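Local atomic coordinates of glycoside hydrolase family 31 (Kribbella flavida DSM 17836, PDB entry 5X3I), a protein that hydrolyses the alpha-1,3-glucosidic linkages of the cyclic tetrasaccharide cyclobis-(1-6)-alpha-nigerosyl, giving isomaltose in the intracellular breakdown of this starch-derived sugar. Residues Q674-L677 with L681-N684; A407-A412 with T453-Y458; N306-Q311 with T315-T320; G238-T243 with T282-E287. The protein carries 1 engineered substitution. All coordinates share one frame; numbering follows the deposited sequence.

How the interactions relate
The four contacts are separate pieces of one multidomain chain, in series along the sequence and nowhere touching. Interactions 2 and 3 both belong to the TIM barrel; their centres lie 27 Å apart, with nearest atoms about 13 Å from each other. Interaction 4 packs the helix 277-288 on a beta sheet of the N-terminal part, and interaction 1 is a hairpin of the C-terminal domain; these two come within about 15 Å at their nearest atoms. Interactions 3 and 4 sit on opposite sides of the chain's centre, centres 43 Å apart. All four are structural contacts away from the active site, where the engineered A471 replaces the probable nucleophile.

Interaction 1. Residues Q674-L677 with L681-N684; sequences QYLL and LLIN
Backbone hydrogen bonds join Y675 to I683 and L677 to L681, defining a short antiparallel hairpin. The Y675-I683 pair is hydrogen-bonded in both directions: I683 N gives to Y675 O at 2.7 Å in an almost straight bond (178°), and Y675 N returns to I683 O at 3.2 Å. L677 N reaches L681 O at 2.6 Å. Between these two pairs, L676 and L682 form the non-hydrogen-bonded pair, their CA atoms only 4.2 Å apart.

Apolar contacts lie on both faces. On one, I683 CB sits over the Y675 ring, 3.9 Å from its centroid and 21° off the normal, a CH-pi contact; CG of Y675 stands between its own backbone N and carbonyl carbon (chi1 59°), a turn that lays the ring across I683. L677 and L681 share this face. On the other, L676 CD2 rests against L682 CB at 3.6 Å.

The polar ends meet less directly. A water donates to Q674 OE1 at 2.7 Å and only weakly to N684 OD1, while the two amide planes are steeply inclined to each other. Q674 OE1 also accepts from Y697 N, and N684 ND2 reaches T696 OG1.

The hairpin lies inside the antiparallel sheet of the C-terminal domain, between strands 655-656 and 728-731. Helix 622-650 meets L677 and L681 through L640 and Y639, and strand 693-698 packs on L682.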
# COMPACT_ATOMS: atom_id res chain seq x y z
N GLN A 674 19.70 -4.59 -8.31
CA GLN A 674 19.66 -5.30 -9.58
C GLN A 674 18.54 -6.31 -9.62
O GLN A 674 18.17 -6.86 -8.59
CB GLN A 674 20.98 -6.04 -9.84
CG GLN A 674 22.17 -5.17 -10.04
CD GLN A 674 23.40 -5.97 -10.41
OE1 GLN A 674 24.47 -5.40 -10.60
NE2 GLN A 674 23.26 -7.28 -10.51
N TYR A 675 18.02 -6.57 -10.80
CA TYR A 675 17.01 -7.60 -10.95
C TYR A 675 16.91 -8.10 -12.38
O TYR A 675 17.34 -7.43 -13.31
CB TYR A 675 15.64 -7.09 -10.49
CG TYR A 675 15.15 -5.88 -11.25
CD1 TYR A 675 15.55 -4.60 -10.88
CD2 TYR A 675 14.28 -6.01 -12.33
CE1 TYR A 675 15.10 -3.50 -11.56
CE2 TYR A 675 13.83 -4.92 -13.01
CZ TYR A 675 14.24 -3.66 -12.63
OH TYR A 675 13.80 -2.57 -13.32
N LEU A 676 16.32 -9.27 -12.54
CA LEU A 676 15.99 -9.78 -13.85
C LEU A 676 14.56 -9.36 -14.17
O LEU A 676 13.67 -9.53 -13.33
CB LEU A 676 16.13 -11.29 -13.91
CG LEU A 676 17.55 -11.84 -13.70
CD1 LEU A 676 17.49 -13.31 -13.40
CD2 LEU A 676 18.39 -11.58 -14.94
N LEU A 677 14.34 -8.80 -15.35
CA LEU A 677 12.99 -8.56 -15.83
C LEU A 677 12.60 -9.75 -16.69
O LEU A 677 13.05 -9.88 -17.83
CB LEU A 677 12.92 -7.25 -16.61
CG LEU A 677 11.60 -6.86 -17.28
CD1 LEU A 677 10.62 -6.37 -16.25
CD2 LEU A 677 11.84 -5.78 -18.33
N LEU A 681 16.34 -10.70 -19.17
CA LEU A 681 16.98 -9.39 -19.09
C LEU A 681 17.37 -9.02 -17.67
O LEU A 681 16.55 -9.11 -16.77
CB LEU A 681 16.07 -8.30 -19.65
CG LEU A 681 15.69 -8.31 -21.13
CD1 LEU A 681 14.63 -7.25 -21.41
CD2 LEU A 681 16.91 -8.08 -22.00
N LEU A 682 18.60 -8.55 -17.50
CA LEU A 682 19.07 -8.07 -16.21
C LEU A 682 19.17 -6.56 -16.23
O LEU A 682 19.81 -5.96 -17.09
CB LEU A 682 20.42 -8.71 -15.86
CG LEU A 682 20.95 -8.51 -14.44
CD1 LEU A 682 21.82 -9.67 -14.04
CD2 LEU A 682 21.73 -7.23 -14.33
N ILE A 683 18.51 -5.93 -15.26
CA ILE A 683 18.43 -4.49 -15.19
C ILE A 683 19.24 -3.96 -14.01
O ILE A 683 19.25 -4.57 -12.95
CB ILE A 683 16.97 -4.02 -15.03
CG1 ILE A 683 16.03 -4.86 -15.91
CG2 ILE A 683 16.85 -2.54 -15.29
CD1 ILE A 683 16.35 -4.80 -17.40
N ASN A 684 19.91 -2.83 -14.20
CA ASN A 684 20.64 -2.18 -13.12
C ASN A 684 20.44 -0.67 -13.10
O ASN A 684 21.27 0.07 -13.62
CB ASN A 684 22.13 -2.51 -13.23
CG ASN A 684 22.92 -2.05 -12.01
OD1 ASN A 684 22.34 -1.70 -10.98
ND2 ASN A 684 24.24 -2.03 -12.13
O HOH W 1 24.40 -3.31 -8.82

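Interaction 2. Residues A407-A412 with T453-Y458; sequences AADAAA and TEKRRY
D409 and K455 form a long, water-assisted ion pair between helix 404-415 and the turn after helix 446-454, a buried polar link within the TIM-barrel domain. Their CA atoms are 10.0 Å apart, and the two side chains bridge that distance from opposite directions. The closest approach is of carbon to oxygen: K455 CE lies 3.5 Å from D409 OD2, whereas K455 NZ stays 3.7 Å from that oxygen. The lysine chain runs straight to CE and then bends (chi4 -55°), leaving the ammonium beside the carboxylate without a direct hydrogen bond. A water closes the link, donating to D409 OD2 at 2.8 Å and accepting from K455 NZ at 2.9 Å. Each charge has a further partner: Q405 NE2 holds D409 OD1, and G356 O accepts from K455 NZ, which also makes a cation-pi contact with W451. Without the carboxylate, as with an alanine here, the buried ammonium is likely to lose its opposite charge and the bridging water one of its holds.

K455 lies in a type I beta turn, E454 to R457, which leads into helix 457-461. Helix 496-510 packs beside this turn through L507, which touches T453, R456 and R457, and D409 meets Q397 of a loop.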
# COMPACT_ATOMS: atom_id res chain seq x y z
N ALA A 407 -25.65 12.28 0.73
CA ALA A 407 -26.32 12.14 2.03
C ALA A 407 -27.36 11.04 1.99
O ALA A 407 -27.51 10.29 2.95
CB ALA A 407 -26.96 13.46 2.44
N ALA A 408 -28.07 10.94 0.87
CA ALA A 408 -29.05 9.88 0.71
C ALA A 408 -28.37 8.51 0.78
O ALA A 408 -28.90 7.59 1.39
CB ALA A 408 -29.79 10.03 -0.61
N ASP A 409 -27.20 8.38 0.16
CA ASP A 409 -26.49 7.10 0.13
C ASP A 409 -25.91 6.75 1.51
O ASP A 409 -25.95 5.59 1.91
CB ASP A 409 -25.37 7.13 -0.92
CG ASP A 409 -25.92 7.14 -2.37
OD1 ASP A 409 -27.14 7.10 -2.55
OD2 ASP A 409 -25.11 7.18 -3.32
N ALA A 410 -25.39 7.74 2.22
CA ALA A 410 -24.85 7.50 3.56
C ALA A 410 -25.97 7.01 4.47
O ALA A 410 -25.78 6.08 5.25
CB ALA A 410 -24.22 8.76 4.11
N ALA A 411 -27.14 7.63 4.36
CA ALA A 411 -28.28 7.24 5.17
C ALA A 411 -28.71 5.82 4.82
O ALA A 411 -29.02 5.04 5.70
CB ALA A 411 -29.43 8.21 4.98
N ALA A 412 -28.73 5.49 3.53
CA ALA A 412 -29.04 4.14 3.10
C ALA A 412 -28.03 3.14 3.65
O ALA A 412 -28.39 2.04 4.00
CB ALA A 412 -29.10 4.05 1.60
N THR A 453 -20.56 -1.20 -5.61
CA THR A 453 -20.07 -1.18 -6.98
C THR A 453 -21.20 -0.89 -7.98
O THR A 453 -20.94 -0.36 -9.06
CB THR A 453 -19.37 -2.51 -7.37
OG1 THR A 453 -20.26 -3.61 -7.19
CG2 THR A 453 -18.11 -2.73 -6.51
N GLU A 454 -22.44 -1.21 -7.62
CA GLU A 454 -23.57 -0.97 -8.52
C GLU A 454 -23.67 0.50 -8.90
O GLU A 454 -24.09 0.83 -9.98
CB GLU A 454 -24.89 -1.44 -7.90
CG GLU A 454 -26.08 -1.40 -8.86
CD GLU A 454 -25.98 -2.41 -10.00
OE1 GLU A 454 -25.11 -3.30 -9.97
OE2 GLU A 454 -26.80 -2.31 -10.93
N LYS A 455 -23.25 1.38 -7.99
CA LYS A 455 -23.28 2.81 -8.26
C LYS A 455 -22.29 3.20 -9.37
O LYS A 455 -22.49 4.20 -10.06
CB LYS A 455 -22.97 3.59 -6.97
CG LYS A 455 -23.92 3.23 -5.82
CD LYS A 455 -23.77 4.16 -4.63
CE LYS A 455 -24.71 3.73 -3.49
NZ LYS A 455 -26.12 3.64 -3.93
N ARG A 456 -21.25 2.40 -9.53
CA ARG A 456 -20.23 2.63 -10.54
C ARG A 456 -20.49 1.86 -11.86
O ARG A 456 -19.75 2.04 -12.84
CB ARG A 456 -18.85 2.24 -10.01
CG ARG A 456 -18.27 3.17 -8.94
CD ARG A 456 -18.84 2.95 -7.54
NE ARG A 456 -18.14 3.82 -6.60
CZ ARG A 456 -18.57 4.16 -5.39
NH1 ARG A 456 -19.71 3.69 -4.90
NH2 ARG A 456 -17.83 4.99 -4.67
N ARG A 457 -21.52 1.02 -11.88
CA ARG A 457 -21.72 0.11 -13.01
C ARG A 457 -21.86 0.84 -14.35
O ARG A 457 -21.27 0.42 -15.34
CB ARG A 457 -22.94 -0.79 -12.78
CG ARG A 457 -23.21 -1.77 -13.93
CD ARG A 457 -24.23 -2.84 -13.55
NE ARG A 457 -23.72 -3.67 -12.47
CZ ARG A 457 -22.84 -4.65 -12.64
NH1 ARG A 457 -22.40 -4.96 -13.86
NH2 ARG A 457 -22.41 -5.33 -11.59
N TYR A 458 -22.61 1.94 -14.37
CA TYR A 458 -22.79 2.69 -15.62
C TYR A 458 -21.47 3.25 -16.16
O TYR A 458 -21.34 3.49 -17.35
CB TYR A 458 -23.81 3.82 -15.43
CG TYR A 458 -23.26 5.03 -14.71
CD1 TYR A 458 -23.11 5.04 -13.33
CD2 TYR A 458 -22.88 6.17 -15.42
CE1 TYR A 458 -22.61 6.14 -12.67
CE2 TYR A 458 -22.38 7.29 -14.76
CZ TYR A 458 -22.24 7.26 -13.39
OH TYR A 458 -21.74 8.35 -12.73
O HOH W 2 -26.56 6.13 -5.41

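Interaction 3. Residues N306-Q311 with T315-T320; sequences NEWNTQ and TARMDT
R317 lays its aliphatic chain over one face of the W308 indole, with CG 3.5 Å from the centroid of the five-membered ring and 15° off its normal. This is a CH-pi contact made by the methylene; the guanidinium plane is turned 85° from the ring, so it does not stack flat. The chain bends at chi2 (-66°), bringing CD and NE close to W308 NE1, with R317 NE 3.3 Å from it. M318 crosses W308 at about a right angle, its CE 4.1 Å from W308 CZ3.

Helix 311-323 begins just after this loop. T310 is its N-cap, with OG1 accepting from L313 N, and T315 N gives to Q311 O at 3.0 Å.

W308 NE1 and R317 NE do not bond each other: the first hydrogen-bonds to D607 OD2 and the second forms a salt bridge with the same oxygen, which probably explains how two donors can sit so close. A leucine in place of W308 would probably strip the methylenes of R317 of their aromatic platform and leave D607 with one donor fewer. Apolar cover for an arginine chain and a charge-assisted grip on one acidic oxygen thus tie the loop after strand 302-304 to its own helix.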
# COMPACT_ATOMS: atom_id res chain seq x y z
N ASN A 306 -2.91 14.79 -10.87
CA ASN A 306 -4.11 14.97 -10.07
C ASN A 306 -4.89 16.19 -10.52
O ASN A 306 -6.10 16.23 -10.44
CB ASN A 306 -3.79 15.08 -8.58
CG ASN A 306 -5.01 15.40 -7.77
OD1 ASN A 306 -5.32 16.56 -7.54
ND2 ASN A 306 -5.75 14.37 -7.38
N GLU A 307 -4.17 17.16 -11.05
CA GLU A 307 -4.80 18.41 -11.43
C GLU A 307 -5.45 18.36 -12.82
O GLU A 307 -5.94 19.39 -13.29
CB GLU A 307 -3.79 19.56 -11.34
CG GLU A 307 -3.38 19.80 -9.90
CD GLU A 307 -2.70 21.12 -9.68
OE1 GLU A 307 -2.05 21.62 -10.62
OE2 GLU A 307 -2.81 21.66 -8.57
N TRP A 308 -5.50 17.21 -13.49
CA TRP A 308 -6.25 17.26 -14.73
C TRP A 308 -7.66 16.92 -14.33
O TRP A 308 -8.10 15.78 -14.40
CB TRP A 308 -5.71 16.21 -15.72
CG TRP A 308 -4.22 16.22 -15.95
CD1 TRP A 308 -3.38 17.28 -15.79
CD2 TRP A 308 -3.41 15.13 -16.41
NE1 TRP A 308 -2.10 16.92 -16.12
CE2 TRP A 308 -2.09 15.61 -16.51
CE3 TRP A 308 -3.68 13.80 -16.77
CZ2 TRP A 308 -1.04 14.79 -16.92
CZ3 TRP A 308 -2.63 13.00 -17.17
CH2 TRP A 308 -1.32 13.50 -17.25
N ASN A 309 -8.40 17.99 -14.03
CA ASN A 309 -9.72 17.89 -13.43
C ASN A 309 -10.89 18.26 -14.32
O ASN A 309 -12.00 18.46 -13.82
CB ASN A 309 -9.76 18.66 -12.10
CG ASN A 309 -9.80 20.14 -12.26
OD1 ASN A 309 -9.18 20.69 -13.15
ND2 ASN A 309 -10.53 20.79 -11.39
N THR A 310 -10.62 18.52 -15.60
CA THR A 310 -11.67 18.82 -16.57
C THR A 310 -11.47 18.04 -17.87
O THR A 310 -10.37 17.61 -18.18
CB THR A 310 -11.72 20.31 -16.95
OG1 THR A 310 -10.55 20.65 -17.69
CG2 THR A 310 -11.81 21.19 -15.70
N GLN A 311 -12.55 17.90 -18.64
CA GLN A 311 -12.47 17.32 -19.98
C GLN A 311 -11.43 18.07 -20.82
O GLN A 311 -10.57 17.45 -21.44
CB GLN A 311 -13.84 17.33 -20.66
CG GLN A 311 -13.86 16.59 -21.98
CD GLN A 311 -15.26 16.21 -22.45
OE1 GLN A 311 -16.20 16.13 -21.65
NE2 GLN A 311 -15.39 15.96 -23.74
N THR A 315 -8.04 16.16 -22.26
CA THR A 315 -7.85 16.09 -23.70
C THR A 315 -6.61 16.90 -24.11
O THR A 315 -5.86 16.45 -24.97
CB THR A 315 -9.12 16.54 -24.48
OG1 THR A 315 -9.45 17.90 -24.18
CG2 THR A 315 -10.30 15.67 -24.12
N ALA A 316 -6.34 18.03 -23.46
CA ALA A 316 -5.14 18.81 -23.78
C ALA A 316 -3.84 18.04 -23.51
O ALA A 316 -2.95 18.01 -24.36
CB ALA A 316 -5.11 20.12 -23.02
N ARG A 317 -3.75 17.42 -22.34
CA ARG A 317 -2.57 16.67 -21.96
C ARG A 317 -2.34 15.47 -22.89
O ARG A 317 -1.21 15.19 -23.28
CB ARG A 317 -2.67 16.20 -20.49
CG ARG A 317 -2.71 17.33 -19.43
CD ARG A 317 -1.42 18.15 -19.33
NE ARG A 317 -1.59 19.26 -18.39
CZ ARG A 317 -2.05 20.47 -18.73
NH1 ARG A 317 -2.36 20.73 -19.99
NH2 ARG A 317 -2.21 21.40 -17.80
N MET A 318 -3.41 14.76 -23.25
CA MET A 318 -3.27 13.62 -24.15
C MET A 318 -2.95 14.08 -25.58
O MET A 318 -2.21 13.43 -26.28
CB MET A 318 -4.54 12.75 -24.13
CG MET A 318 -4.81 12.04 -22.80
SD MET A 318 -3.45 10.97 -22.25
CE MET A 318 -2.59 12.04 -21.12
N ASP A 319 -3.51 15.22 -25.98
CA ASP A 319 -3.17 15.79 -27.28
C ASP A 319 -1.68 16.10 -27.33
O ASP A 319 -1.02 15.88 -28.34
CB ASP A 319 -4.00 17.05 -27.59
CG ASP A 319 -5.40 16.74 -28.07
OD1 ASP A 319 -5.74 15.56 -28.21
OD2 ASP A 319 -6.17 17.68 -28.31
N THR A 320 -1.14 16.58 -26.21
CA THR A 320 0.28 16.90 -26.18
C THR A 320 1.13 15.63 -26.30
O THR A 320 2.11 15.63 -27.04
CB THR A 320 0.67 17.69 -24.91
OG1 THR A 320 -0.01 18.95 -24.92
CG2 THR A 320 2.17 17.96 -24.88

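Interaction 4. Residues G238-T243 with T282-E287; sequences GFHVRT and TGFLDE
E287 OE1 is gripped by two donors from the strand side: R242 NE at 2.8 Å, within a salt bridge, and H240 ND1 at 3.1 Å, a weak bond bent to 134°. The arginine takes the carboxylate side-on with two nitrogens, NE to OE1 and NH2 to OE2 at 2.9 Å, the second being the straighter. The fit is not coplanar. Guanidinium and carboxylate planes are 80° apart, and both oxygens are met from above the carboxylate plane. E287 reaches this position on a fully extended chain (chi1 -178°, CG opposite the backbone N), and its OE2 has a further partner in Y273 OH, on strand 267-274.

The H240 ring is enclosed from several directions. F284 presents its edge to one face in a T-shaped pair, with centroids 5.0 Å apart and F284 CE1 3.5 Å from H240 CG. R242 CA lies over the opposite face, and E287 meets the ring at its edge, near the plane. The F284 ring in turn stacks with F226, so the aromatic contact continues into strand 223-230.

These contacts bind helix 277-288 to strand 237-241 of the mixed sheet, whose neighbours 223-230 and 267-274 supply further partners. With R242 exposed and H240 buried, the contact grades from an ion pair near solvent to aromatic packing inside. Two nitrogens of R242, ND1 of H240 and the hydroxyl of Y273 surround the two oxygens of E287, an environment likely to favour its charged form, and its negative charge would probably help to hold the H240 proton on ND1.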
# COMPACT_ATOMS: atom_id res chain seq x y z
N GLY A 238 10.59 -21.05 3.39
CA GLY A 238 9.83 -19.86 3.70
C GLY A 238 8.68 -20.17 4.63
O GLY A 238 8.31 -21.32 4.81
N PHE A 239 8.11 -19.13 5.22
CA PHE A 239 7.03 -19.29 6.18
C PHE A 239 5.91 -18.29 5.94
O PHE A 239 6.14 -17.19 5.47
CB PHE A 239 7.54 -19.13 7.62
CG PHE A 239 8.00 -17.74 7.94
CD1 PHE A 239 7.14 -16.82 8.51
CD2 PHE A 239 9.29 -17.34 7.65
CE1 PHE A 239 7.55 -15.54 8.80
CE2 PHE A 239 9.71 -16.06 7.93
CZ PHE A 239 8.84 -15.16 8.51
N HIS A 240 4.70 -18.68 6.30
CA HIS A 240 3.56 -17.78 6.32
C HIS A 240 2.83 -17.96 7.64
O HIS A 240 2.34 -19.03 7.94
CB HIS A 240 2.63 -18.08 5.15
CG HIS A 240 1.30 -17.39 5.23
ND1 HIS A 240 0.14 -17.97 4.77
CD2 HIS A 240 0.95 -16.18 5.71
CE1 HIS A 240 -0.87 -17.15 4.97
NE2 HIS A 240 -0.41 -16.05 5.53
N VAL A 241 2.75 -16.89 8.43
CA VAL A 241 1.95 -16.94 9.64
C VAL A 241 0.51 -16.77 9.22
O VAL A 241 0.17 -15.73 8.63
CB VAL A 241 2.33 -15.84 10.63
CG1 VAL A 241 1.58 -16.03 11.93
CG2 VAL A 241 3.84 -15.83 10.85
N ARG A 242 -0.38 -17.72 9.50
CA ARG A 242 -1.67 -17.51 8.90
C ARG A 242 -2.54 -16.74 9.86
O ARG A 242 -3.29 -17.30 10.64
CB ARG A 242 -2.32 -18.87 8.58
CG ARG A 242 -1.50 -19.78 7.69
CD ARG A 242 -2.06 -21.19 7.65
NE ARG A 242 -1.46 -21.97 6.57
CZ ARG A 242 -1.54 -23.29 6.45
NH1 ARG A 242 -2.18 -24.00 7.36
NH2 ARG A 242 -0.96 -23.90 5.42
N THR A 243 -2.57 -15.44 9.64
CA THR A 243 -3.43 -14.54 10.37
C THR A 243 -3.53 -13.26 9.55
O THR A 243 -2.60 -12.92 8.83
CB THR A 243 -2.87 -14.23 11.77
OG1 THR A 243 -3.77 -13.38 12.48
CG2 THR A 243 -1.52 -13.54 11.66
N THR A 282 5.50 -20.68 -4.73
CA THR A 282 4.38 -21.44 -5.26
C THR A 282 3.50 -21.98 -4.14
O THR A 282 2.28 -21.93 -4.21
CB THR A 282 4.86 -22.62 -6.14
OG1 THR A 282 5.59 -22.11 -7.26
CG2 THR A 282 3.69 -23.44 -6.63
N GLY A 283 4.14 -22.51 -3.10
CA GLY A 283 3.41 -23.00 -1.94
C GLY A 283 2.58 -21.91 -1.29
O GLY A 283 1.41 -22.12 -0.98
N PHE A 284 3.18 -20.74 -1.07
CA PHE A 284 2.47 -19.58 -0.54
C PHE A 284 1.27 -19.22 -1.43
O PHE A 284 0.15 -19.12 -0.95
CB PHE A 284 3.43 -18.40 -0.40
CG PHE A 284 2.83 -17.16 0.24
CD1 PHE A 284 2.08 -17.25 1.40
CD2 PHE A 284 3.05 -15.91 -0.32
CE1 PHE A 284 1.56 -16.12 1.99
CE2 PHE A 284 2.53 -14.78 0.26
CZ PHE A 284 1.78 -14.88 1.41
N LEU A 285 1.51 -19.05 -2.72
CA LEU A 285 0.46 -18.55 -3.62
C LEU A 285 -0.63 -19.59 -3.85
O LEU A 285 -1.80 -19.24 -3.98
CB LEU A 285 1.07 -18.08 -4.95
CG LEU A 285 2.11 -16.95 -4.87
CD1 LEU A 285 2.44 -16.38 -6.26
CD2 LEU A 285 1.69 -15.85 -3.91
N ASP A 286 -0.26 -20.87 -3.89
CA ASP A 286 -1.26 -21.94 -3.94
C ASP A 286 -2.23 -21.82 -2.78
O ASP A 286 -3.41 -22.13 -2.90
CB ASP A 286 -0.61 -23.33 -3.89
CG ASP A 286 -0.18 -23.82 -5.26
OD1 ASP A 286 -0.46 -23.13 -6.25
OD2 ASP A 286 0.46 -24.90 -5.33
N GLU A 287 -1.71 -21.40 -1.63
CA GLU A 287 -2.52 -21.21 -0.45
C GLU A 287 -3.31 -19.90 -0.44
O GLU A 287 -4.49 -19.90 -0.13
CB GLU A 287 -1.61 -21.29 0.79
CG GLU A 287 -2.32 -21.16 2.12
CD GLU A 287 -1.34 -21.22 3.30
OE1 GLU A 287 -1.56 -20.46 4.27
OE2 GLU A 287 -0.37 -22.01 3.26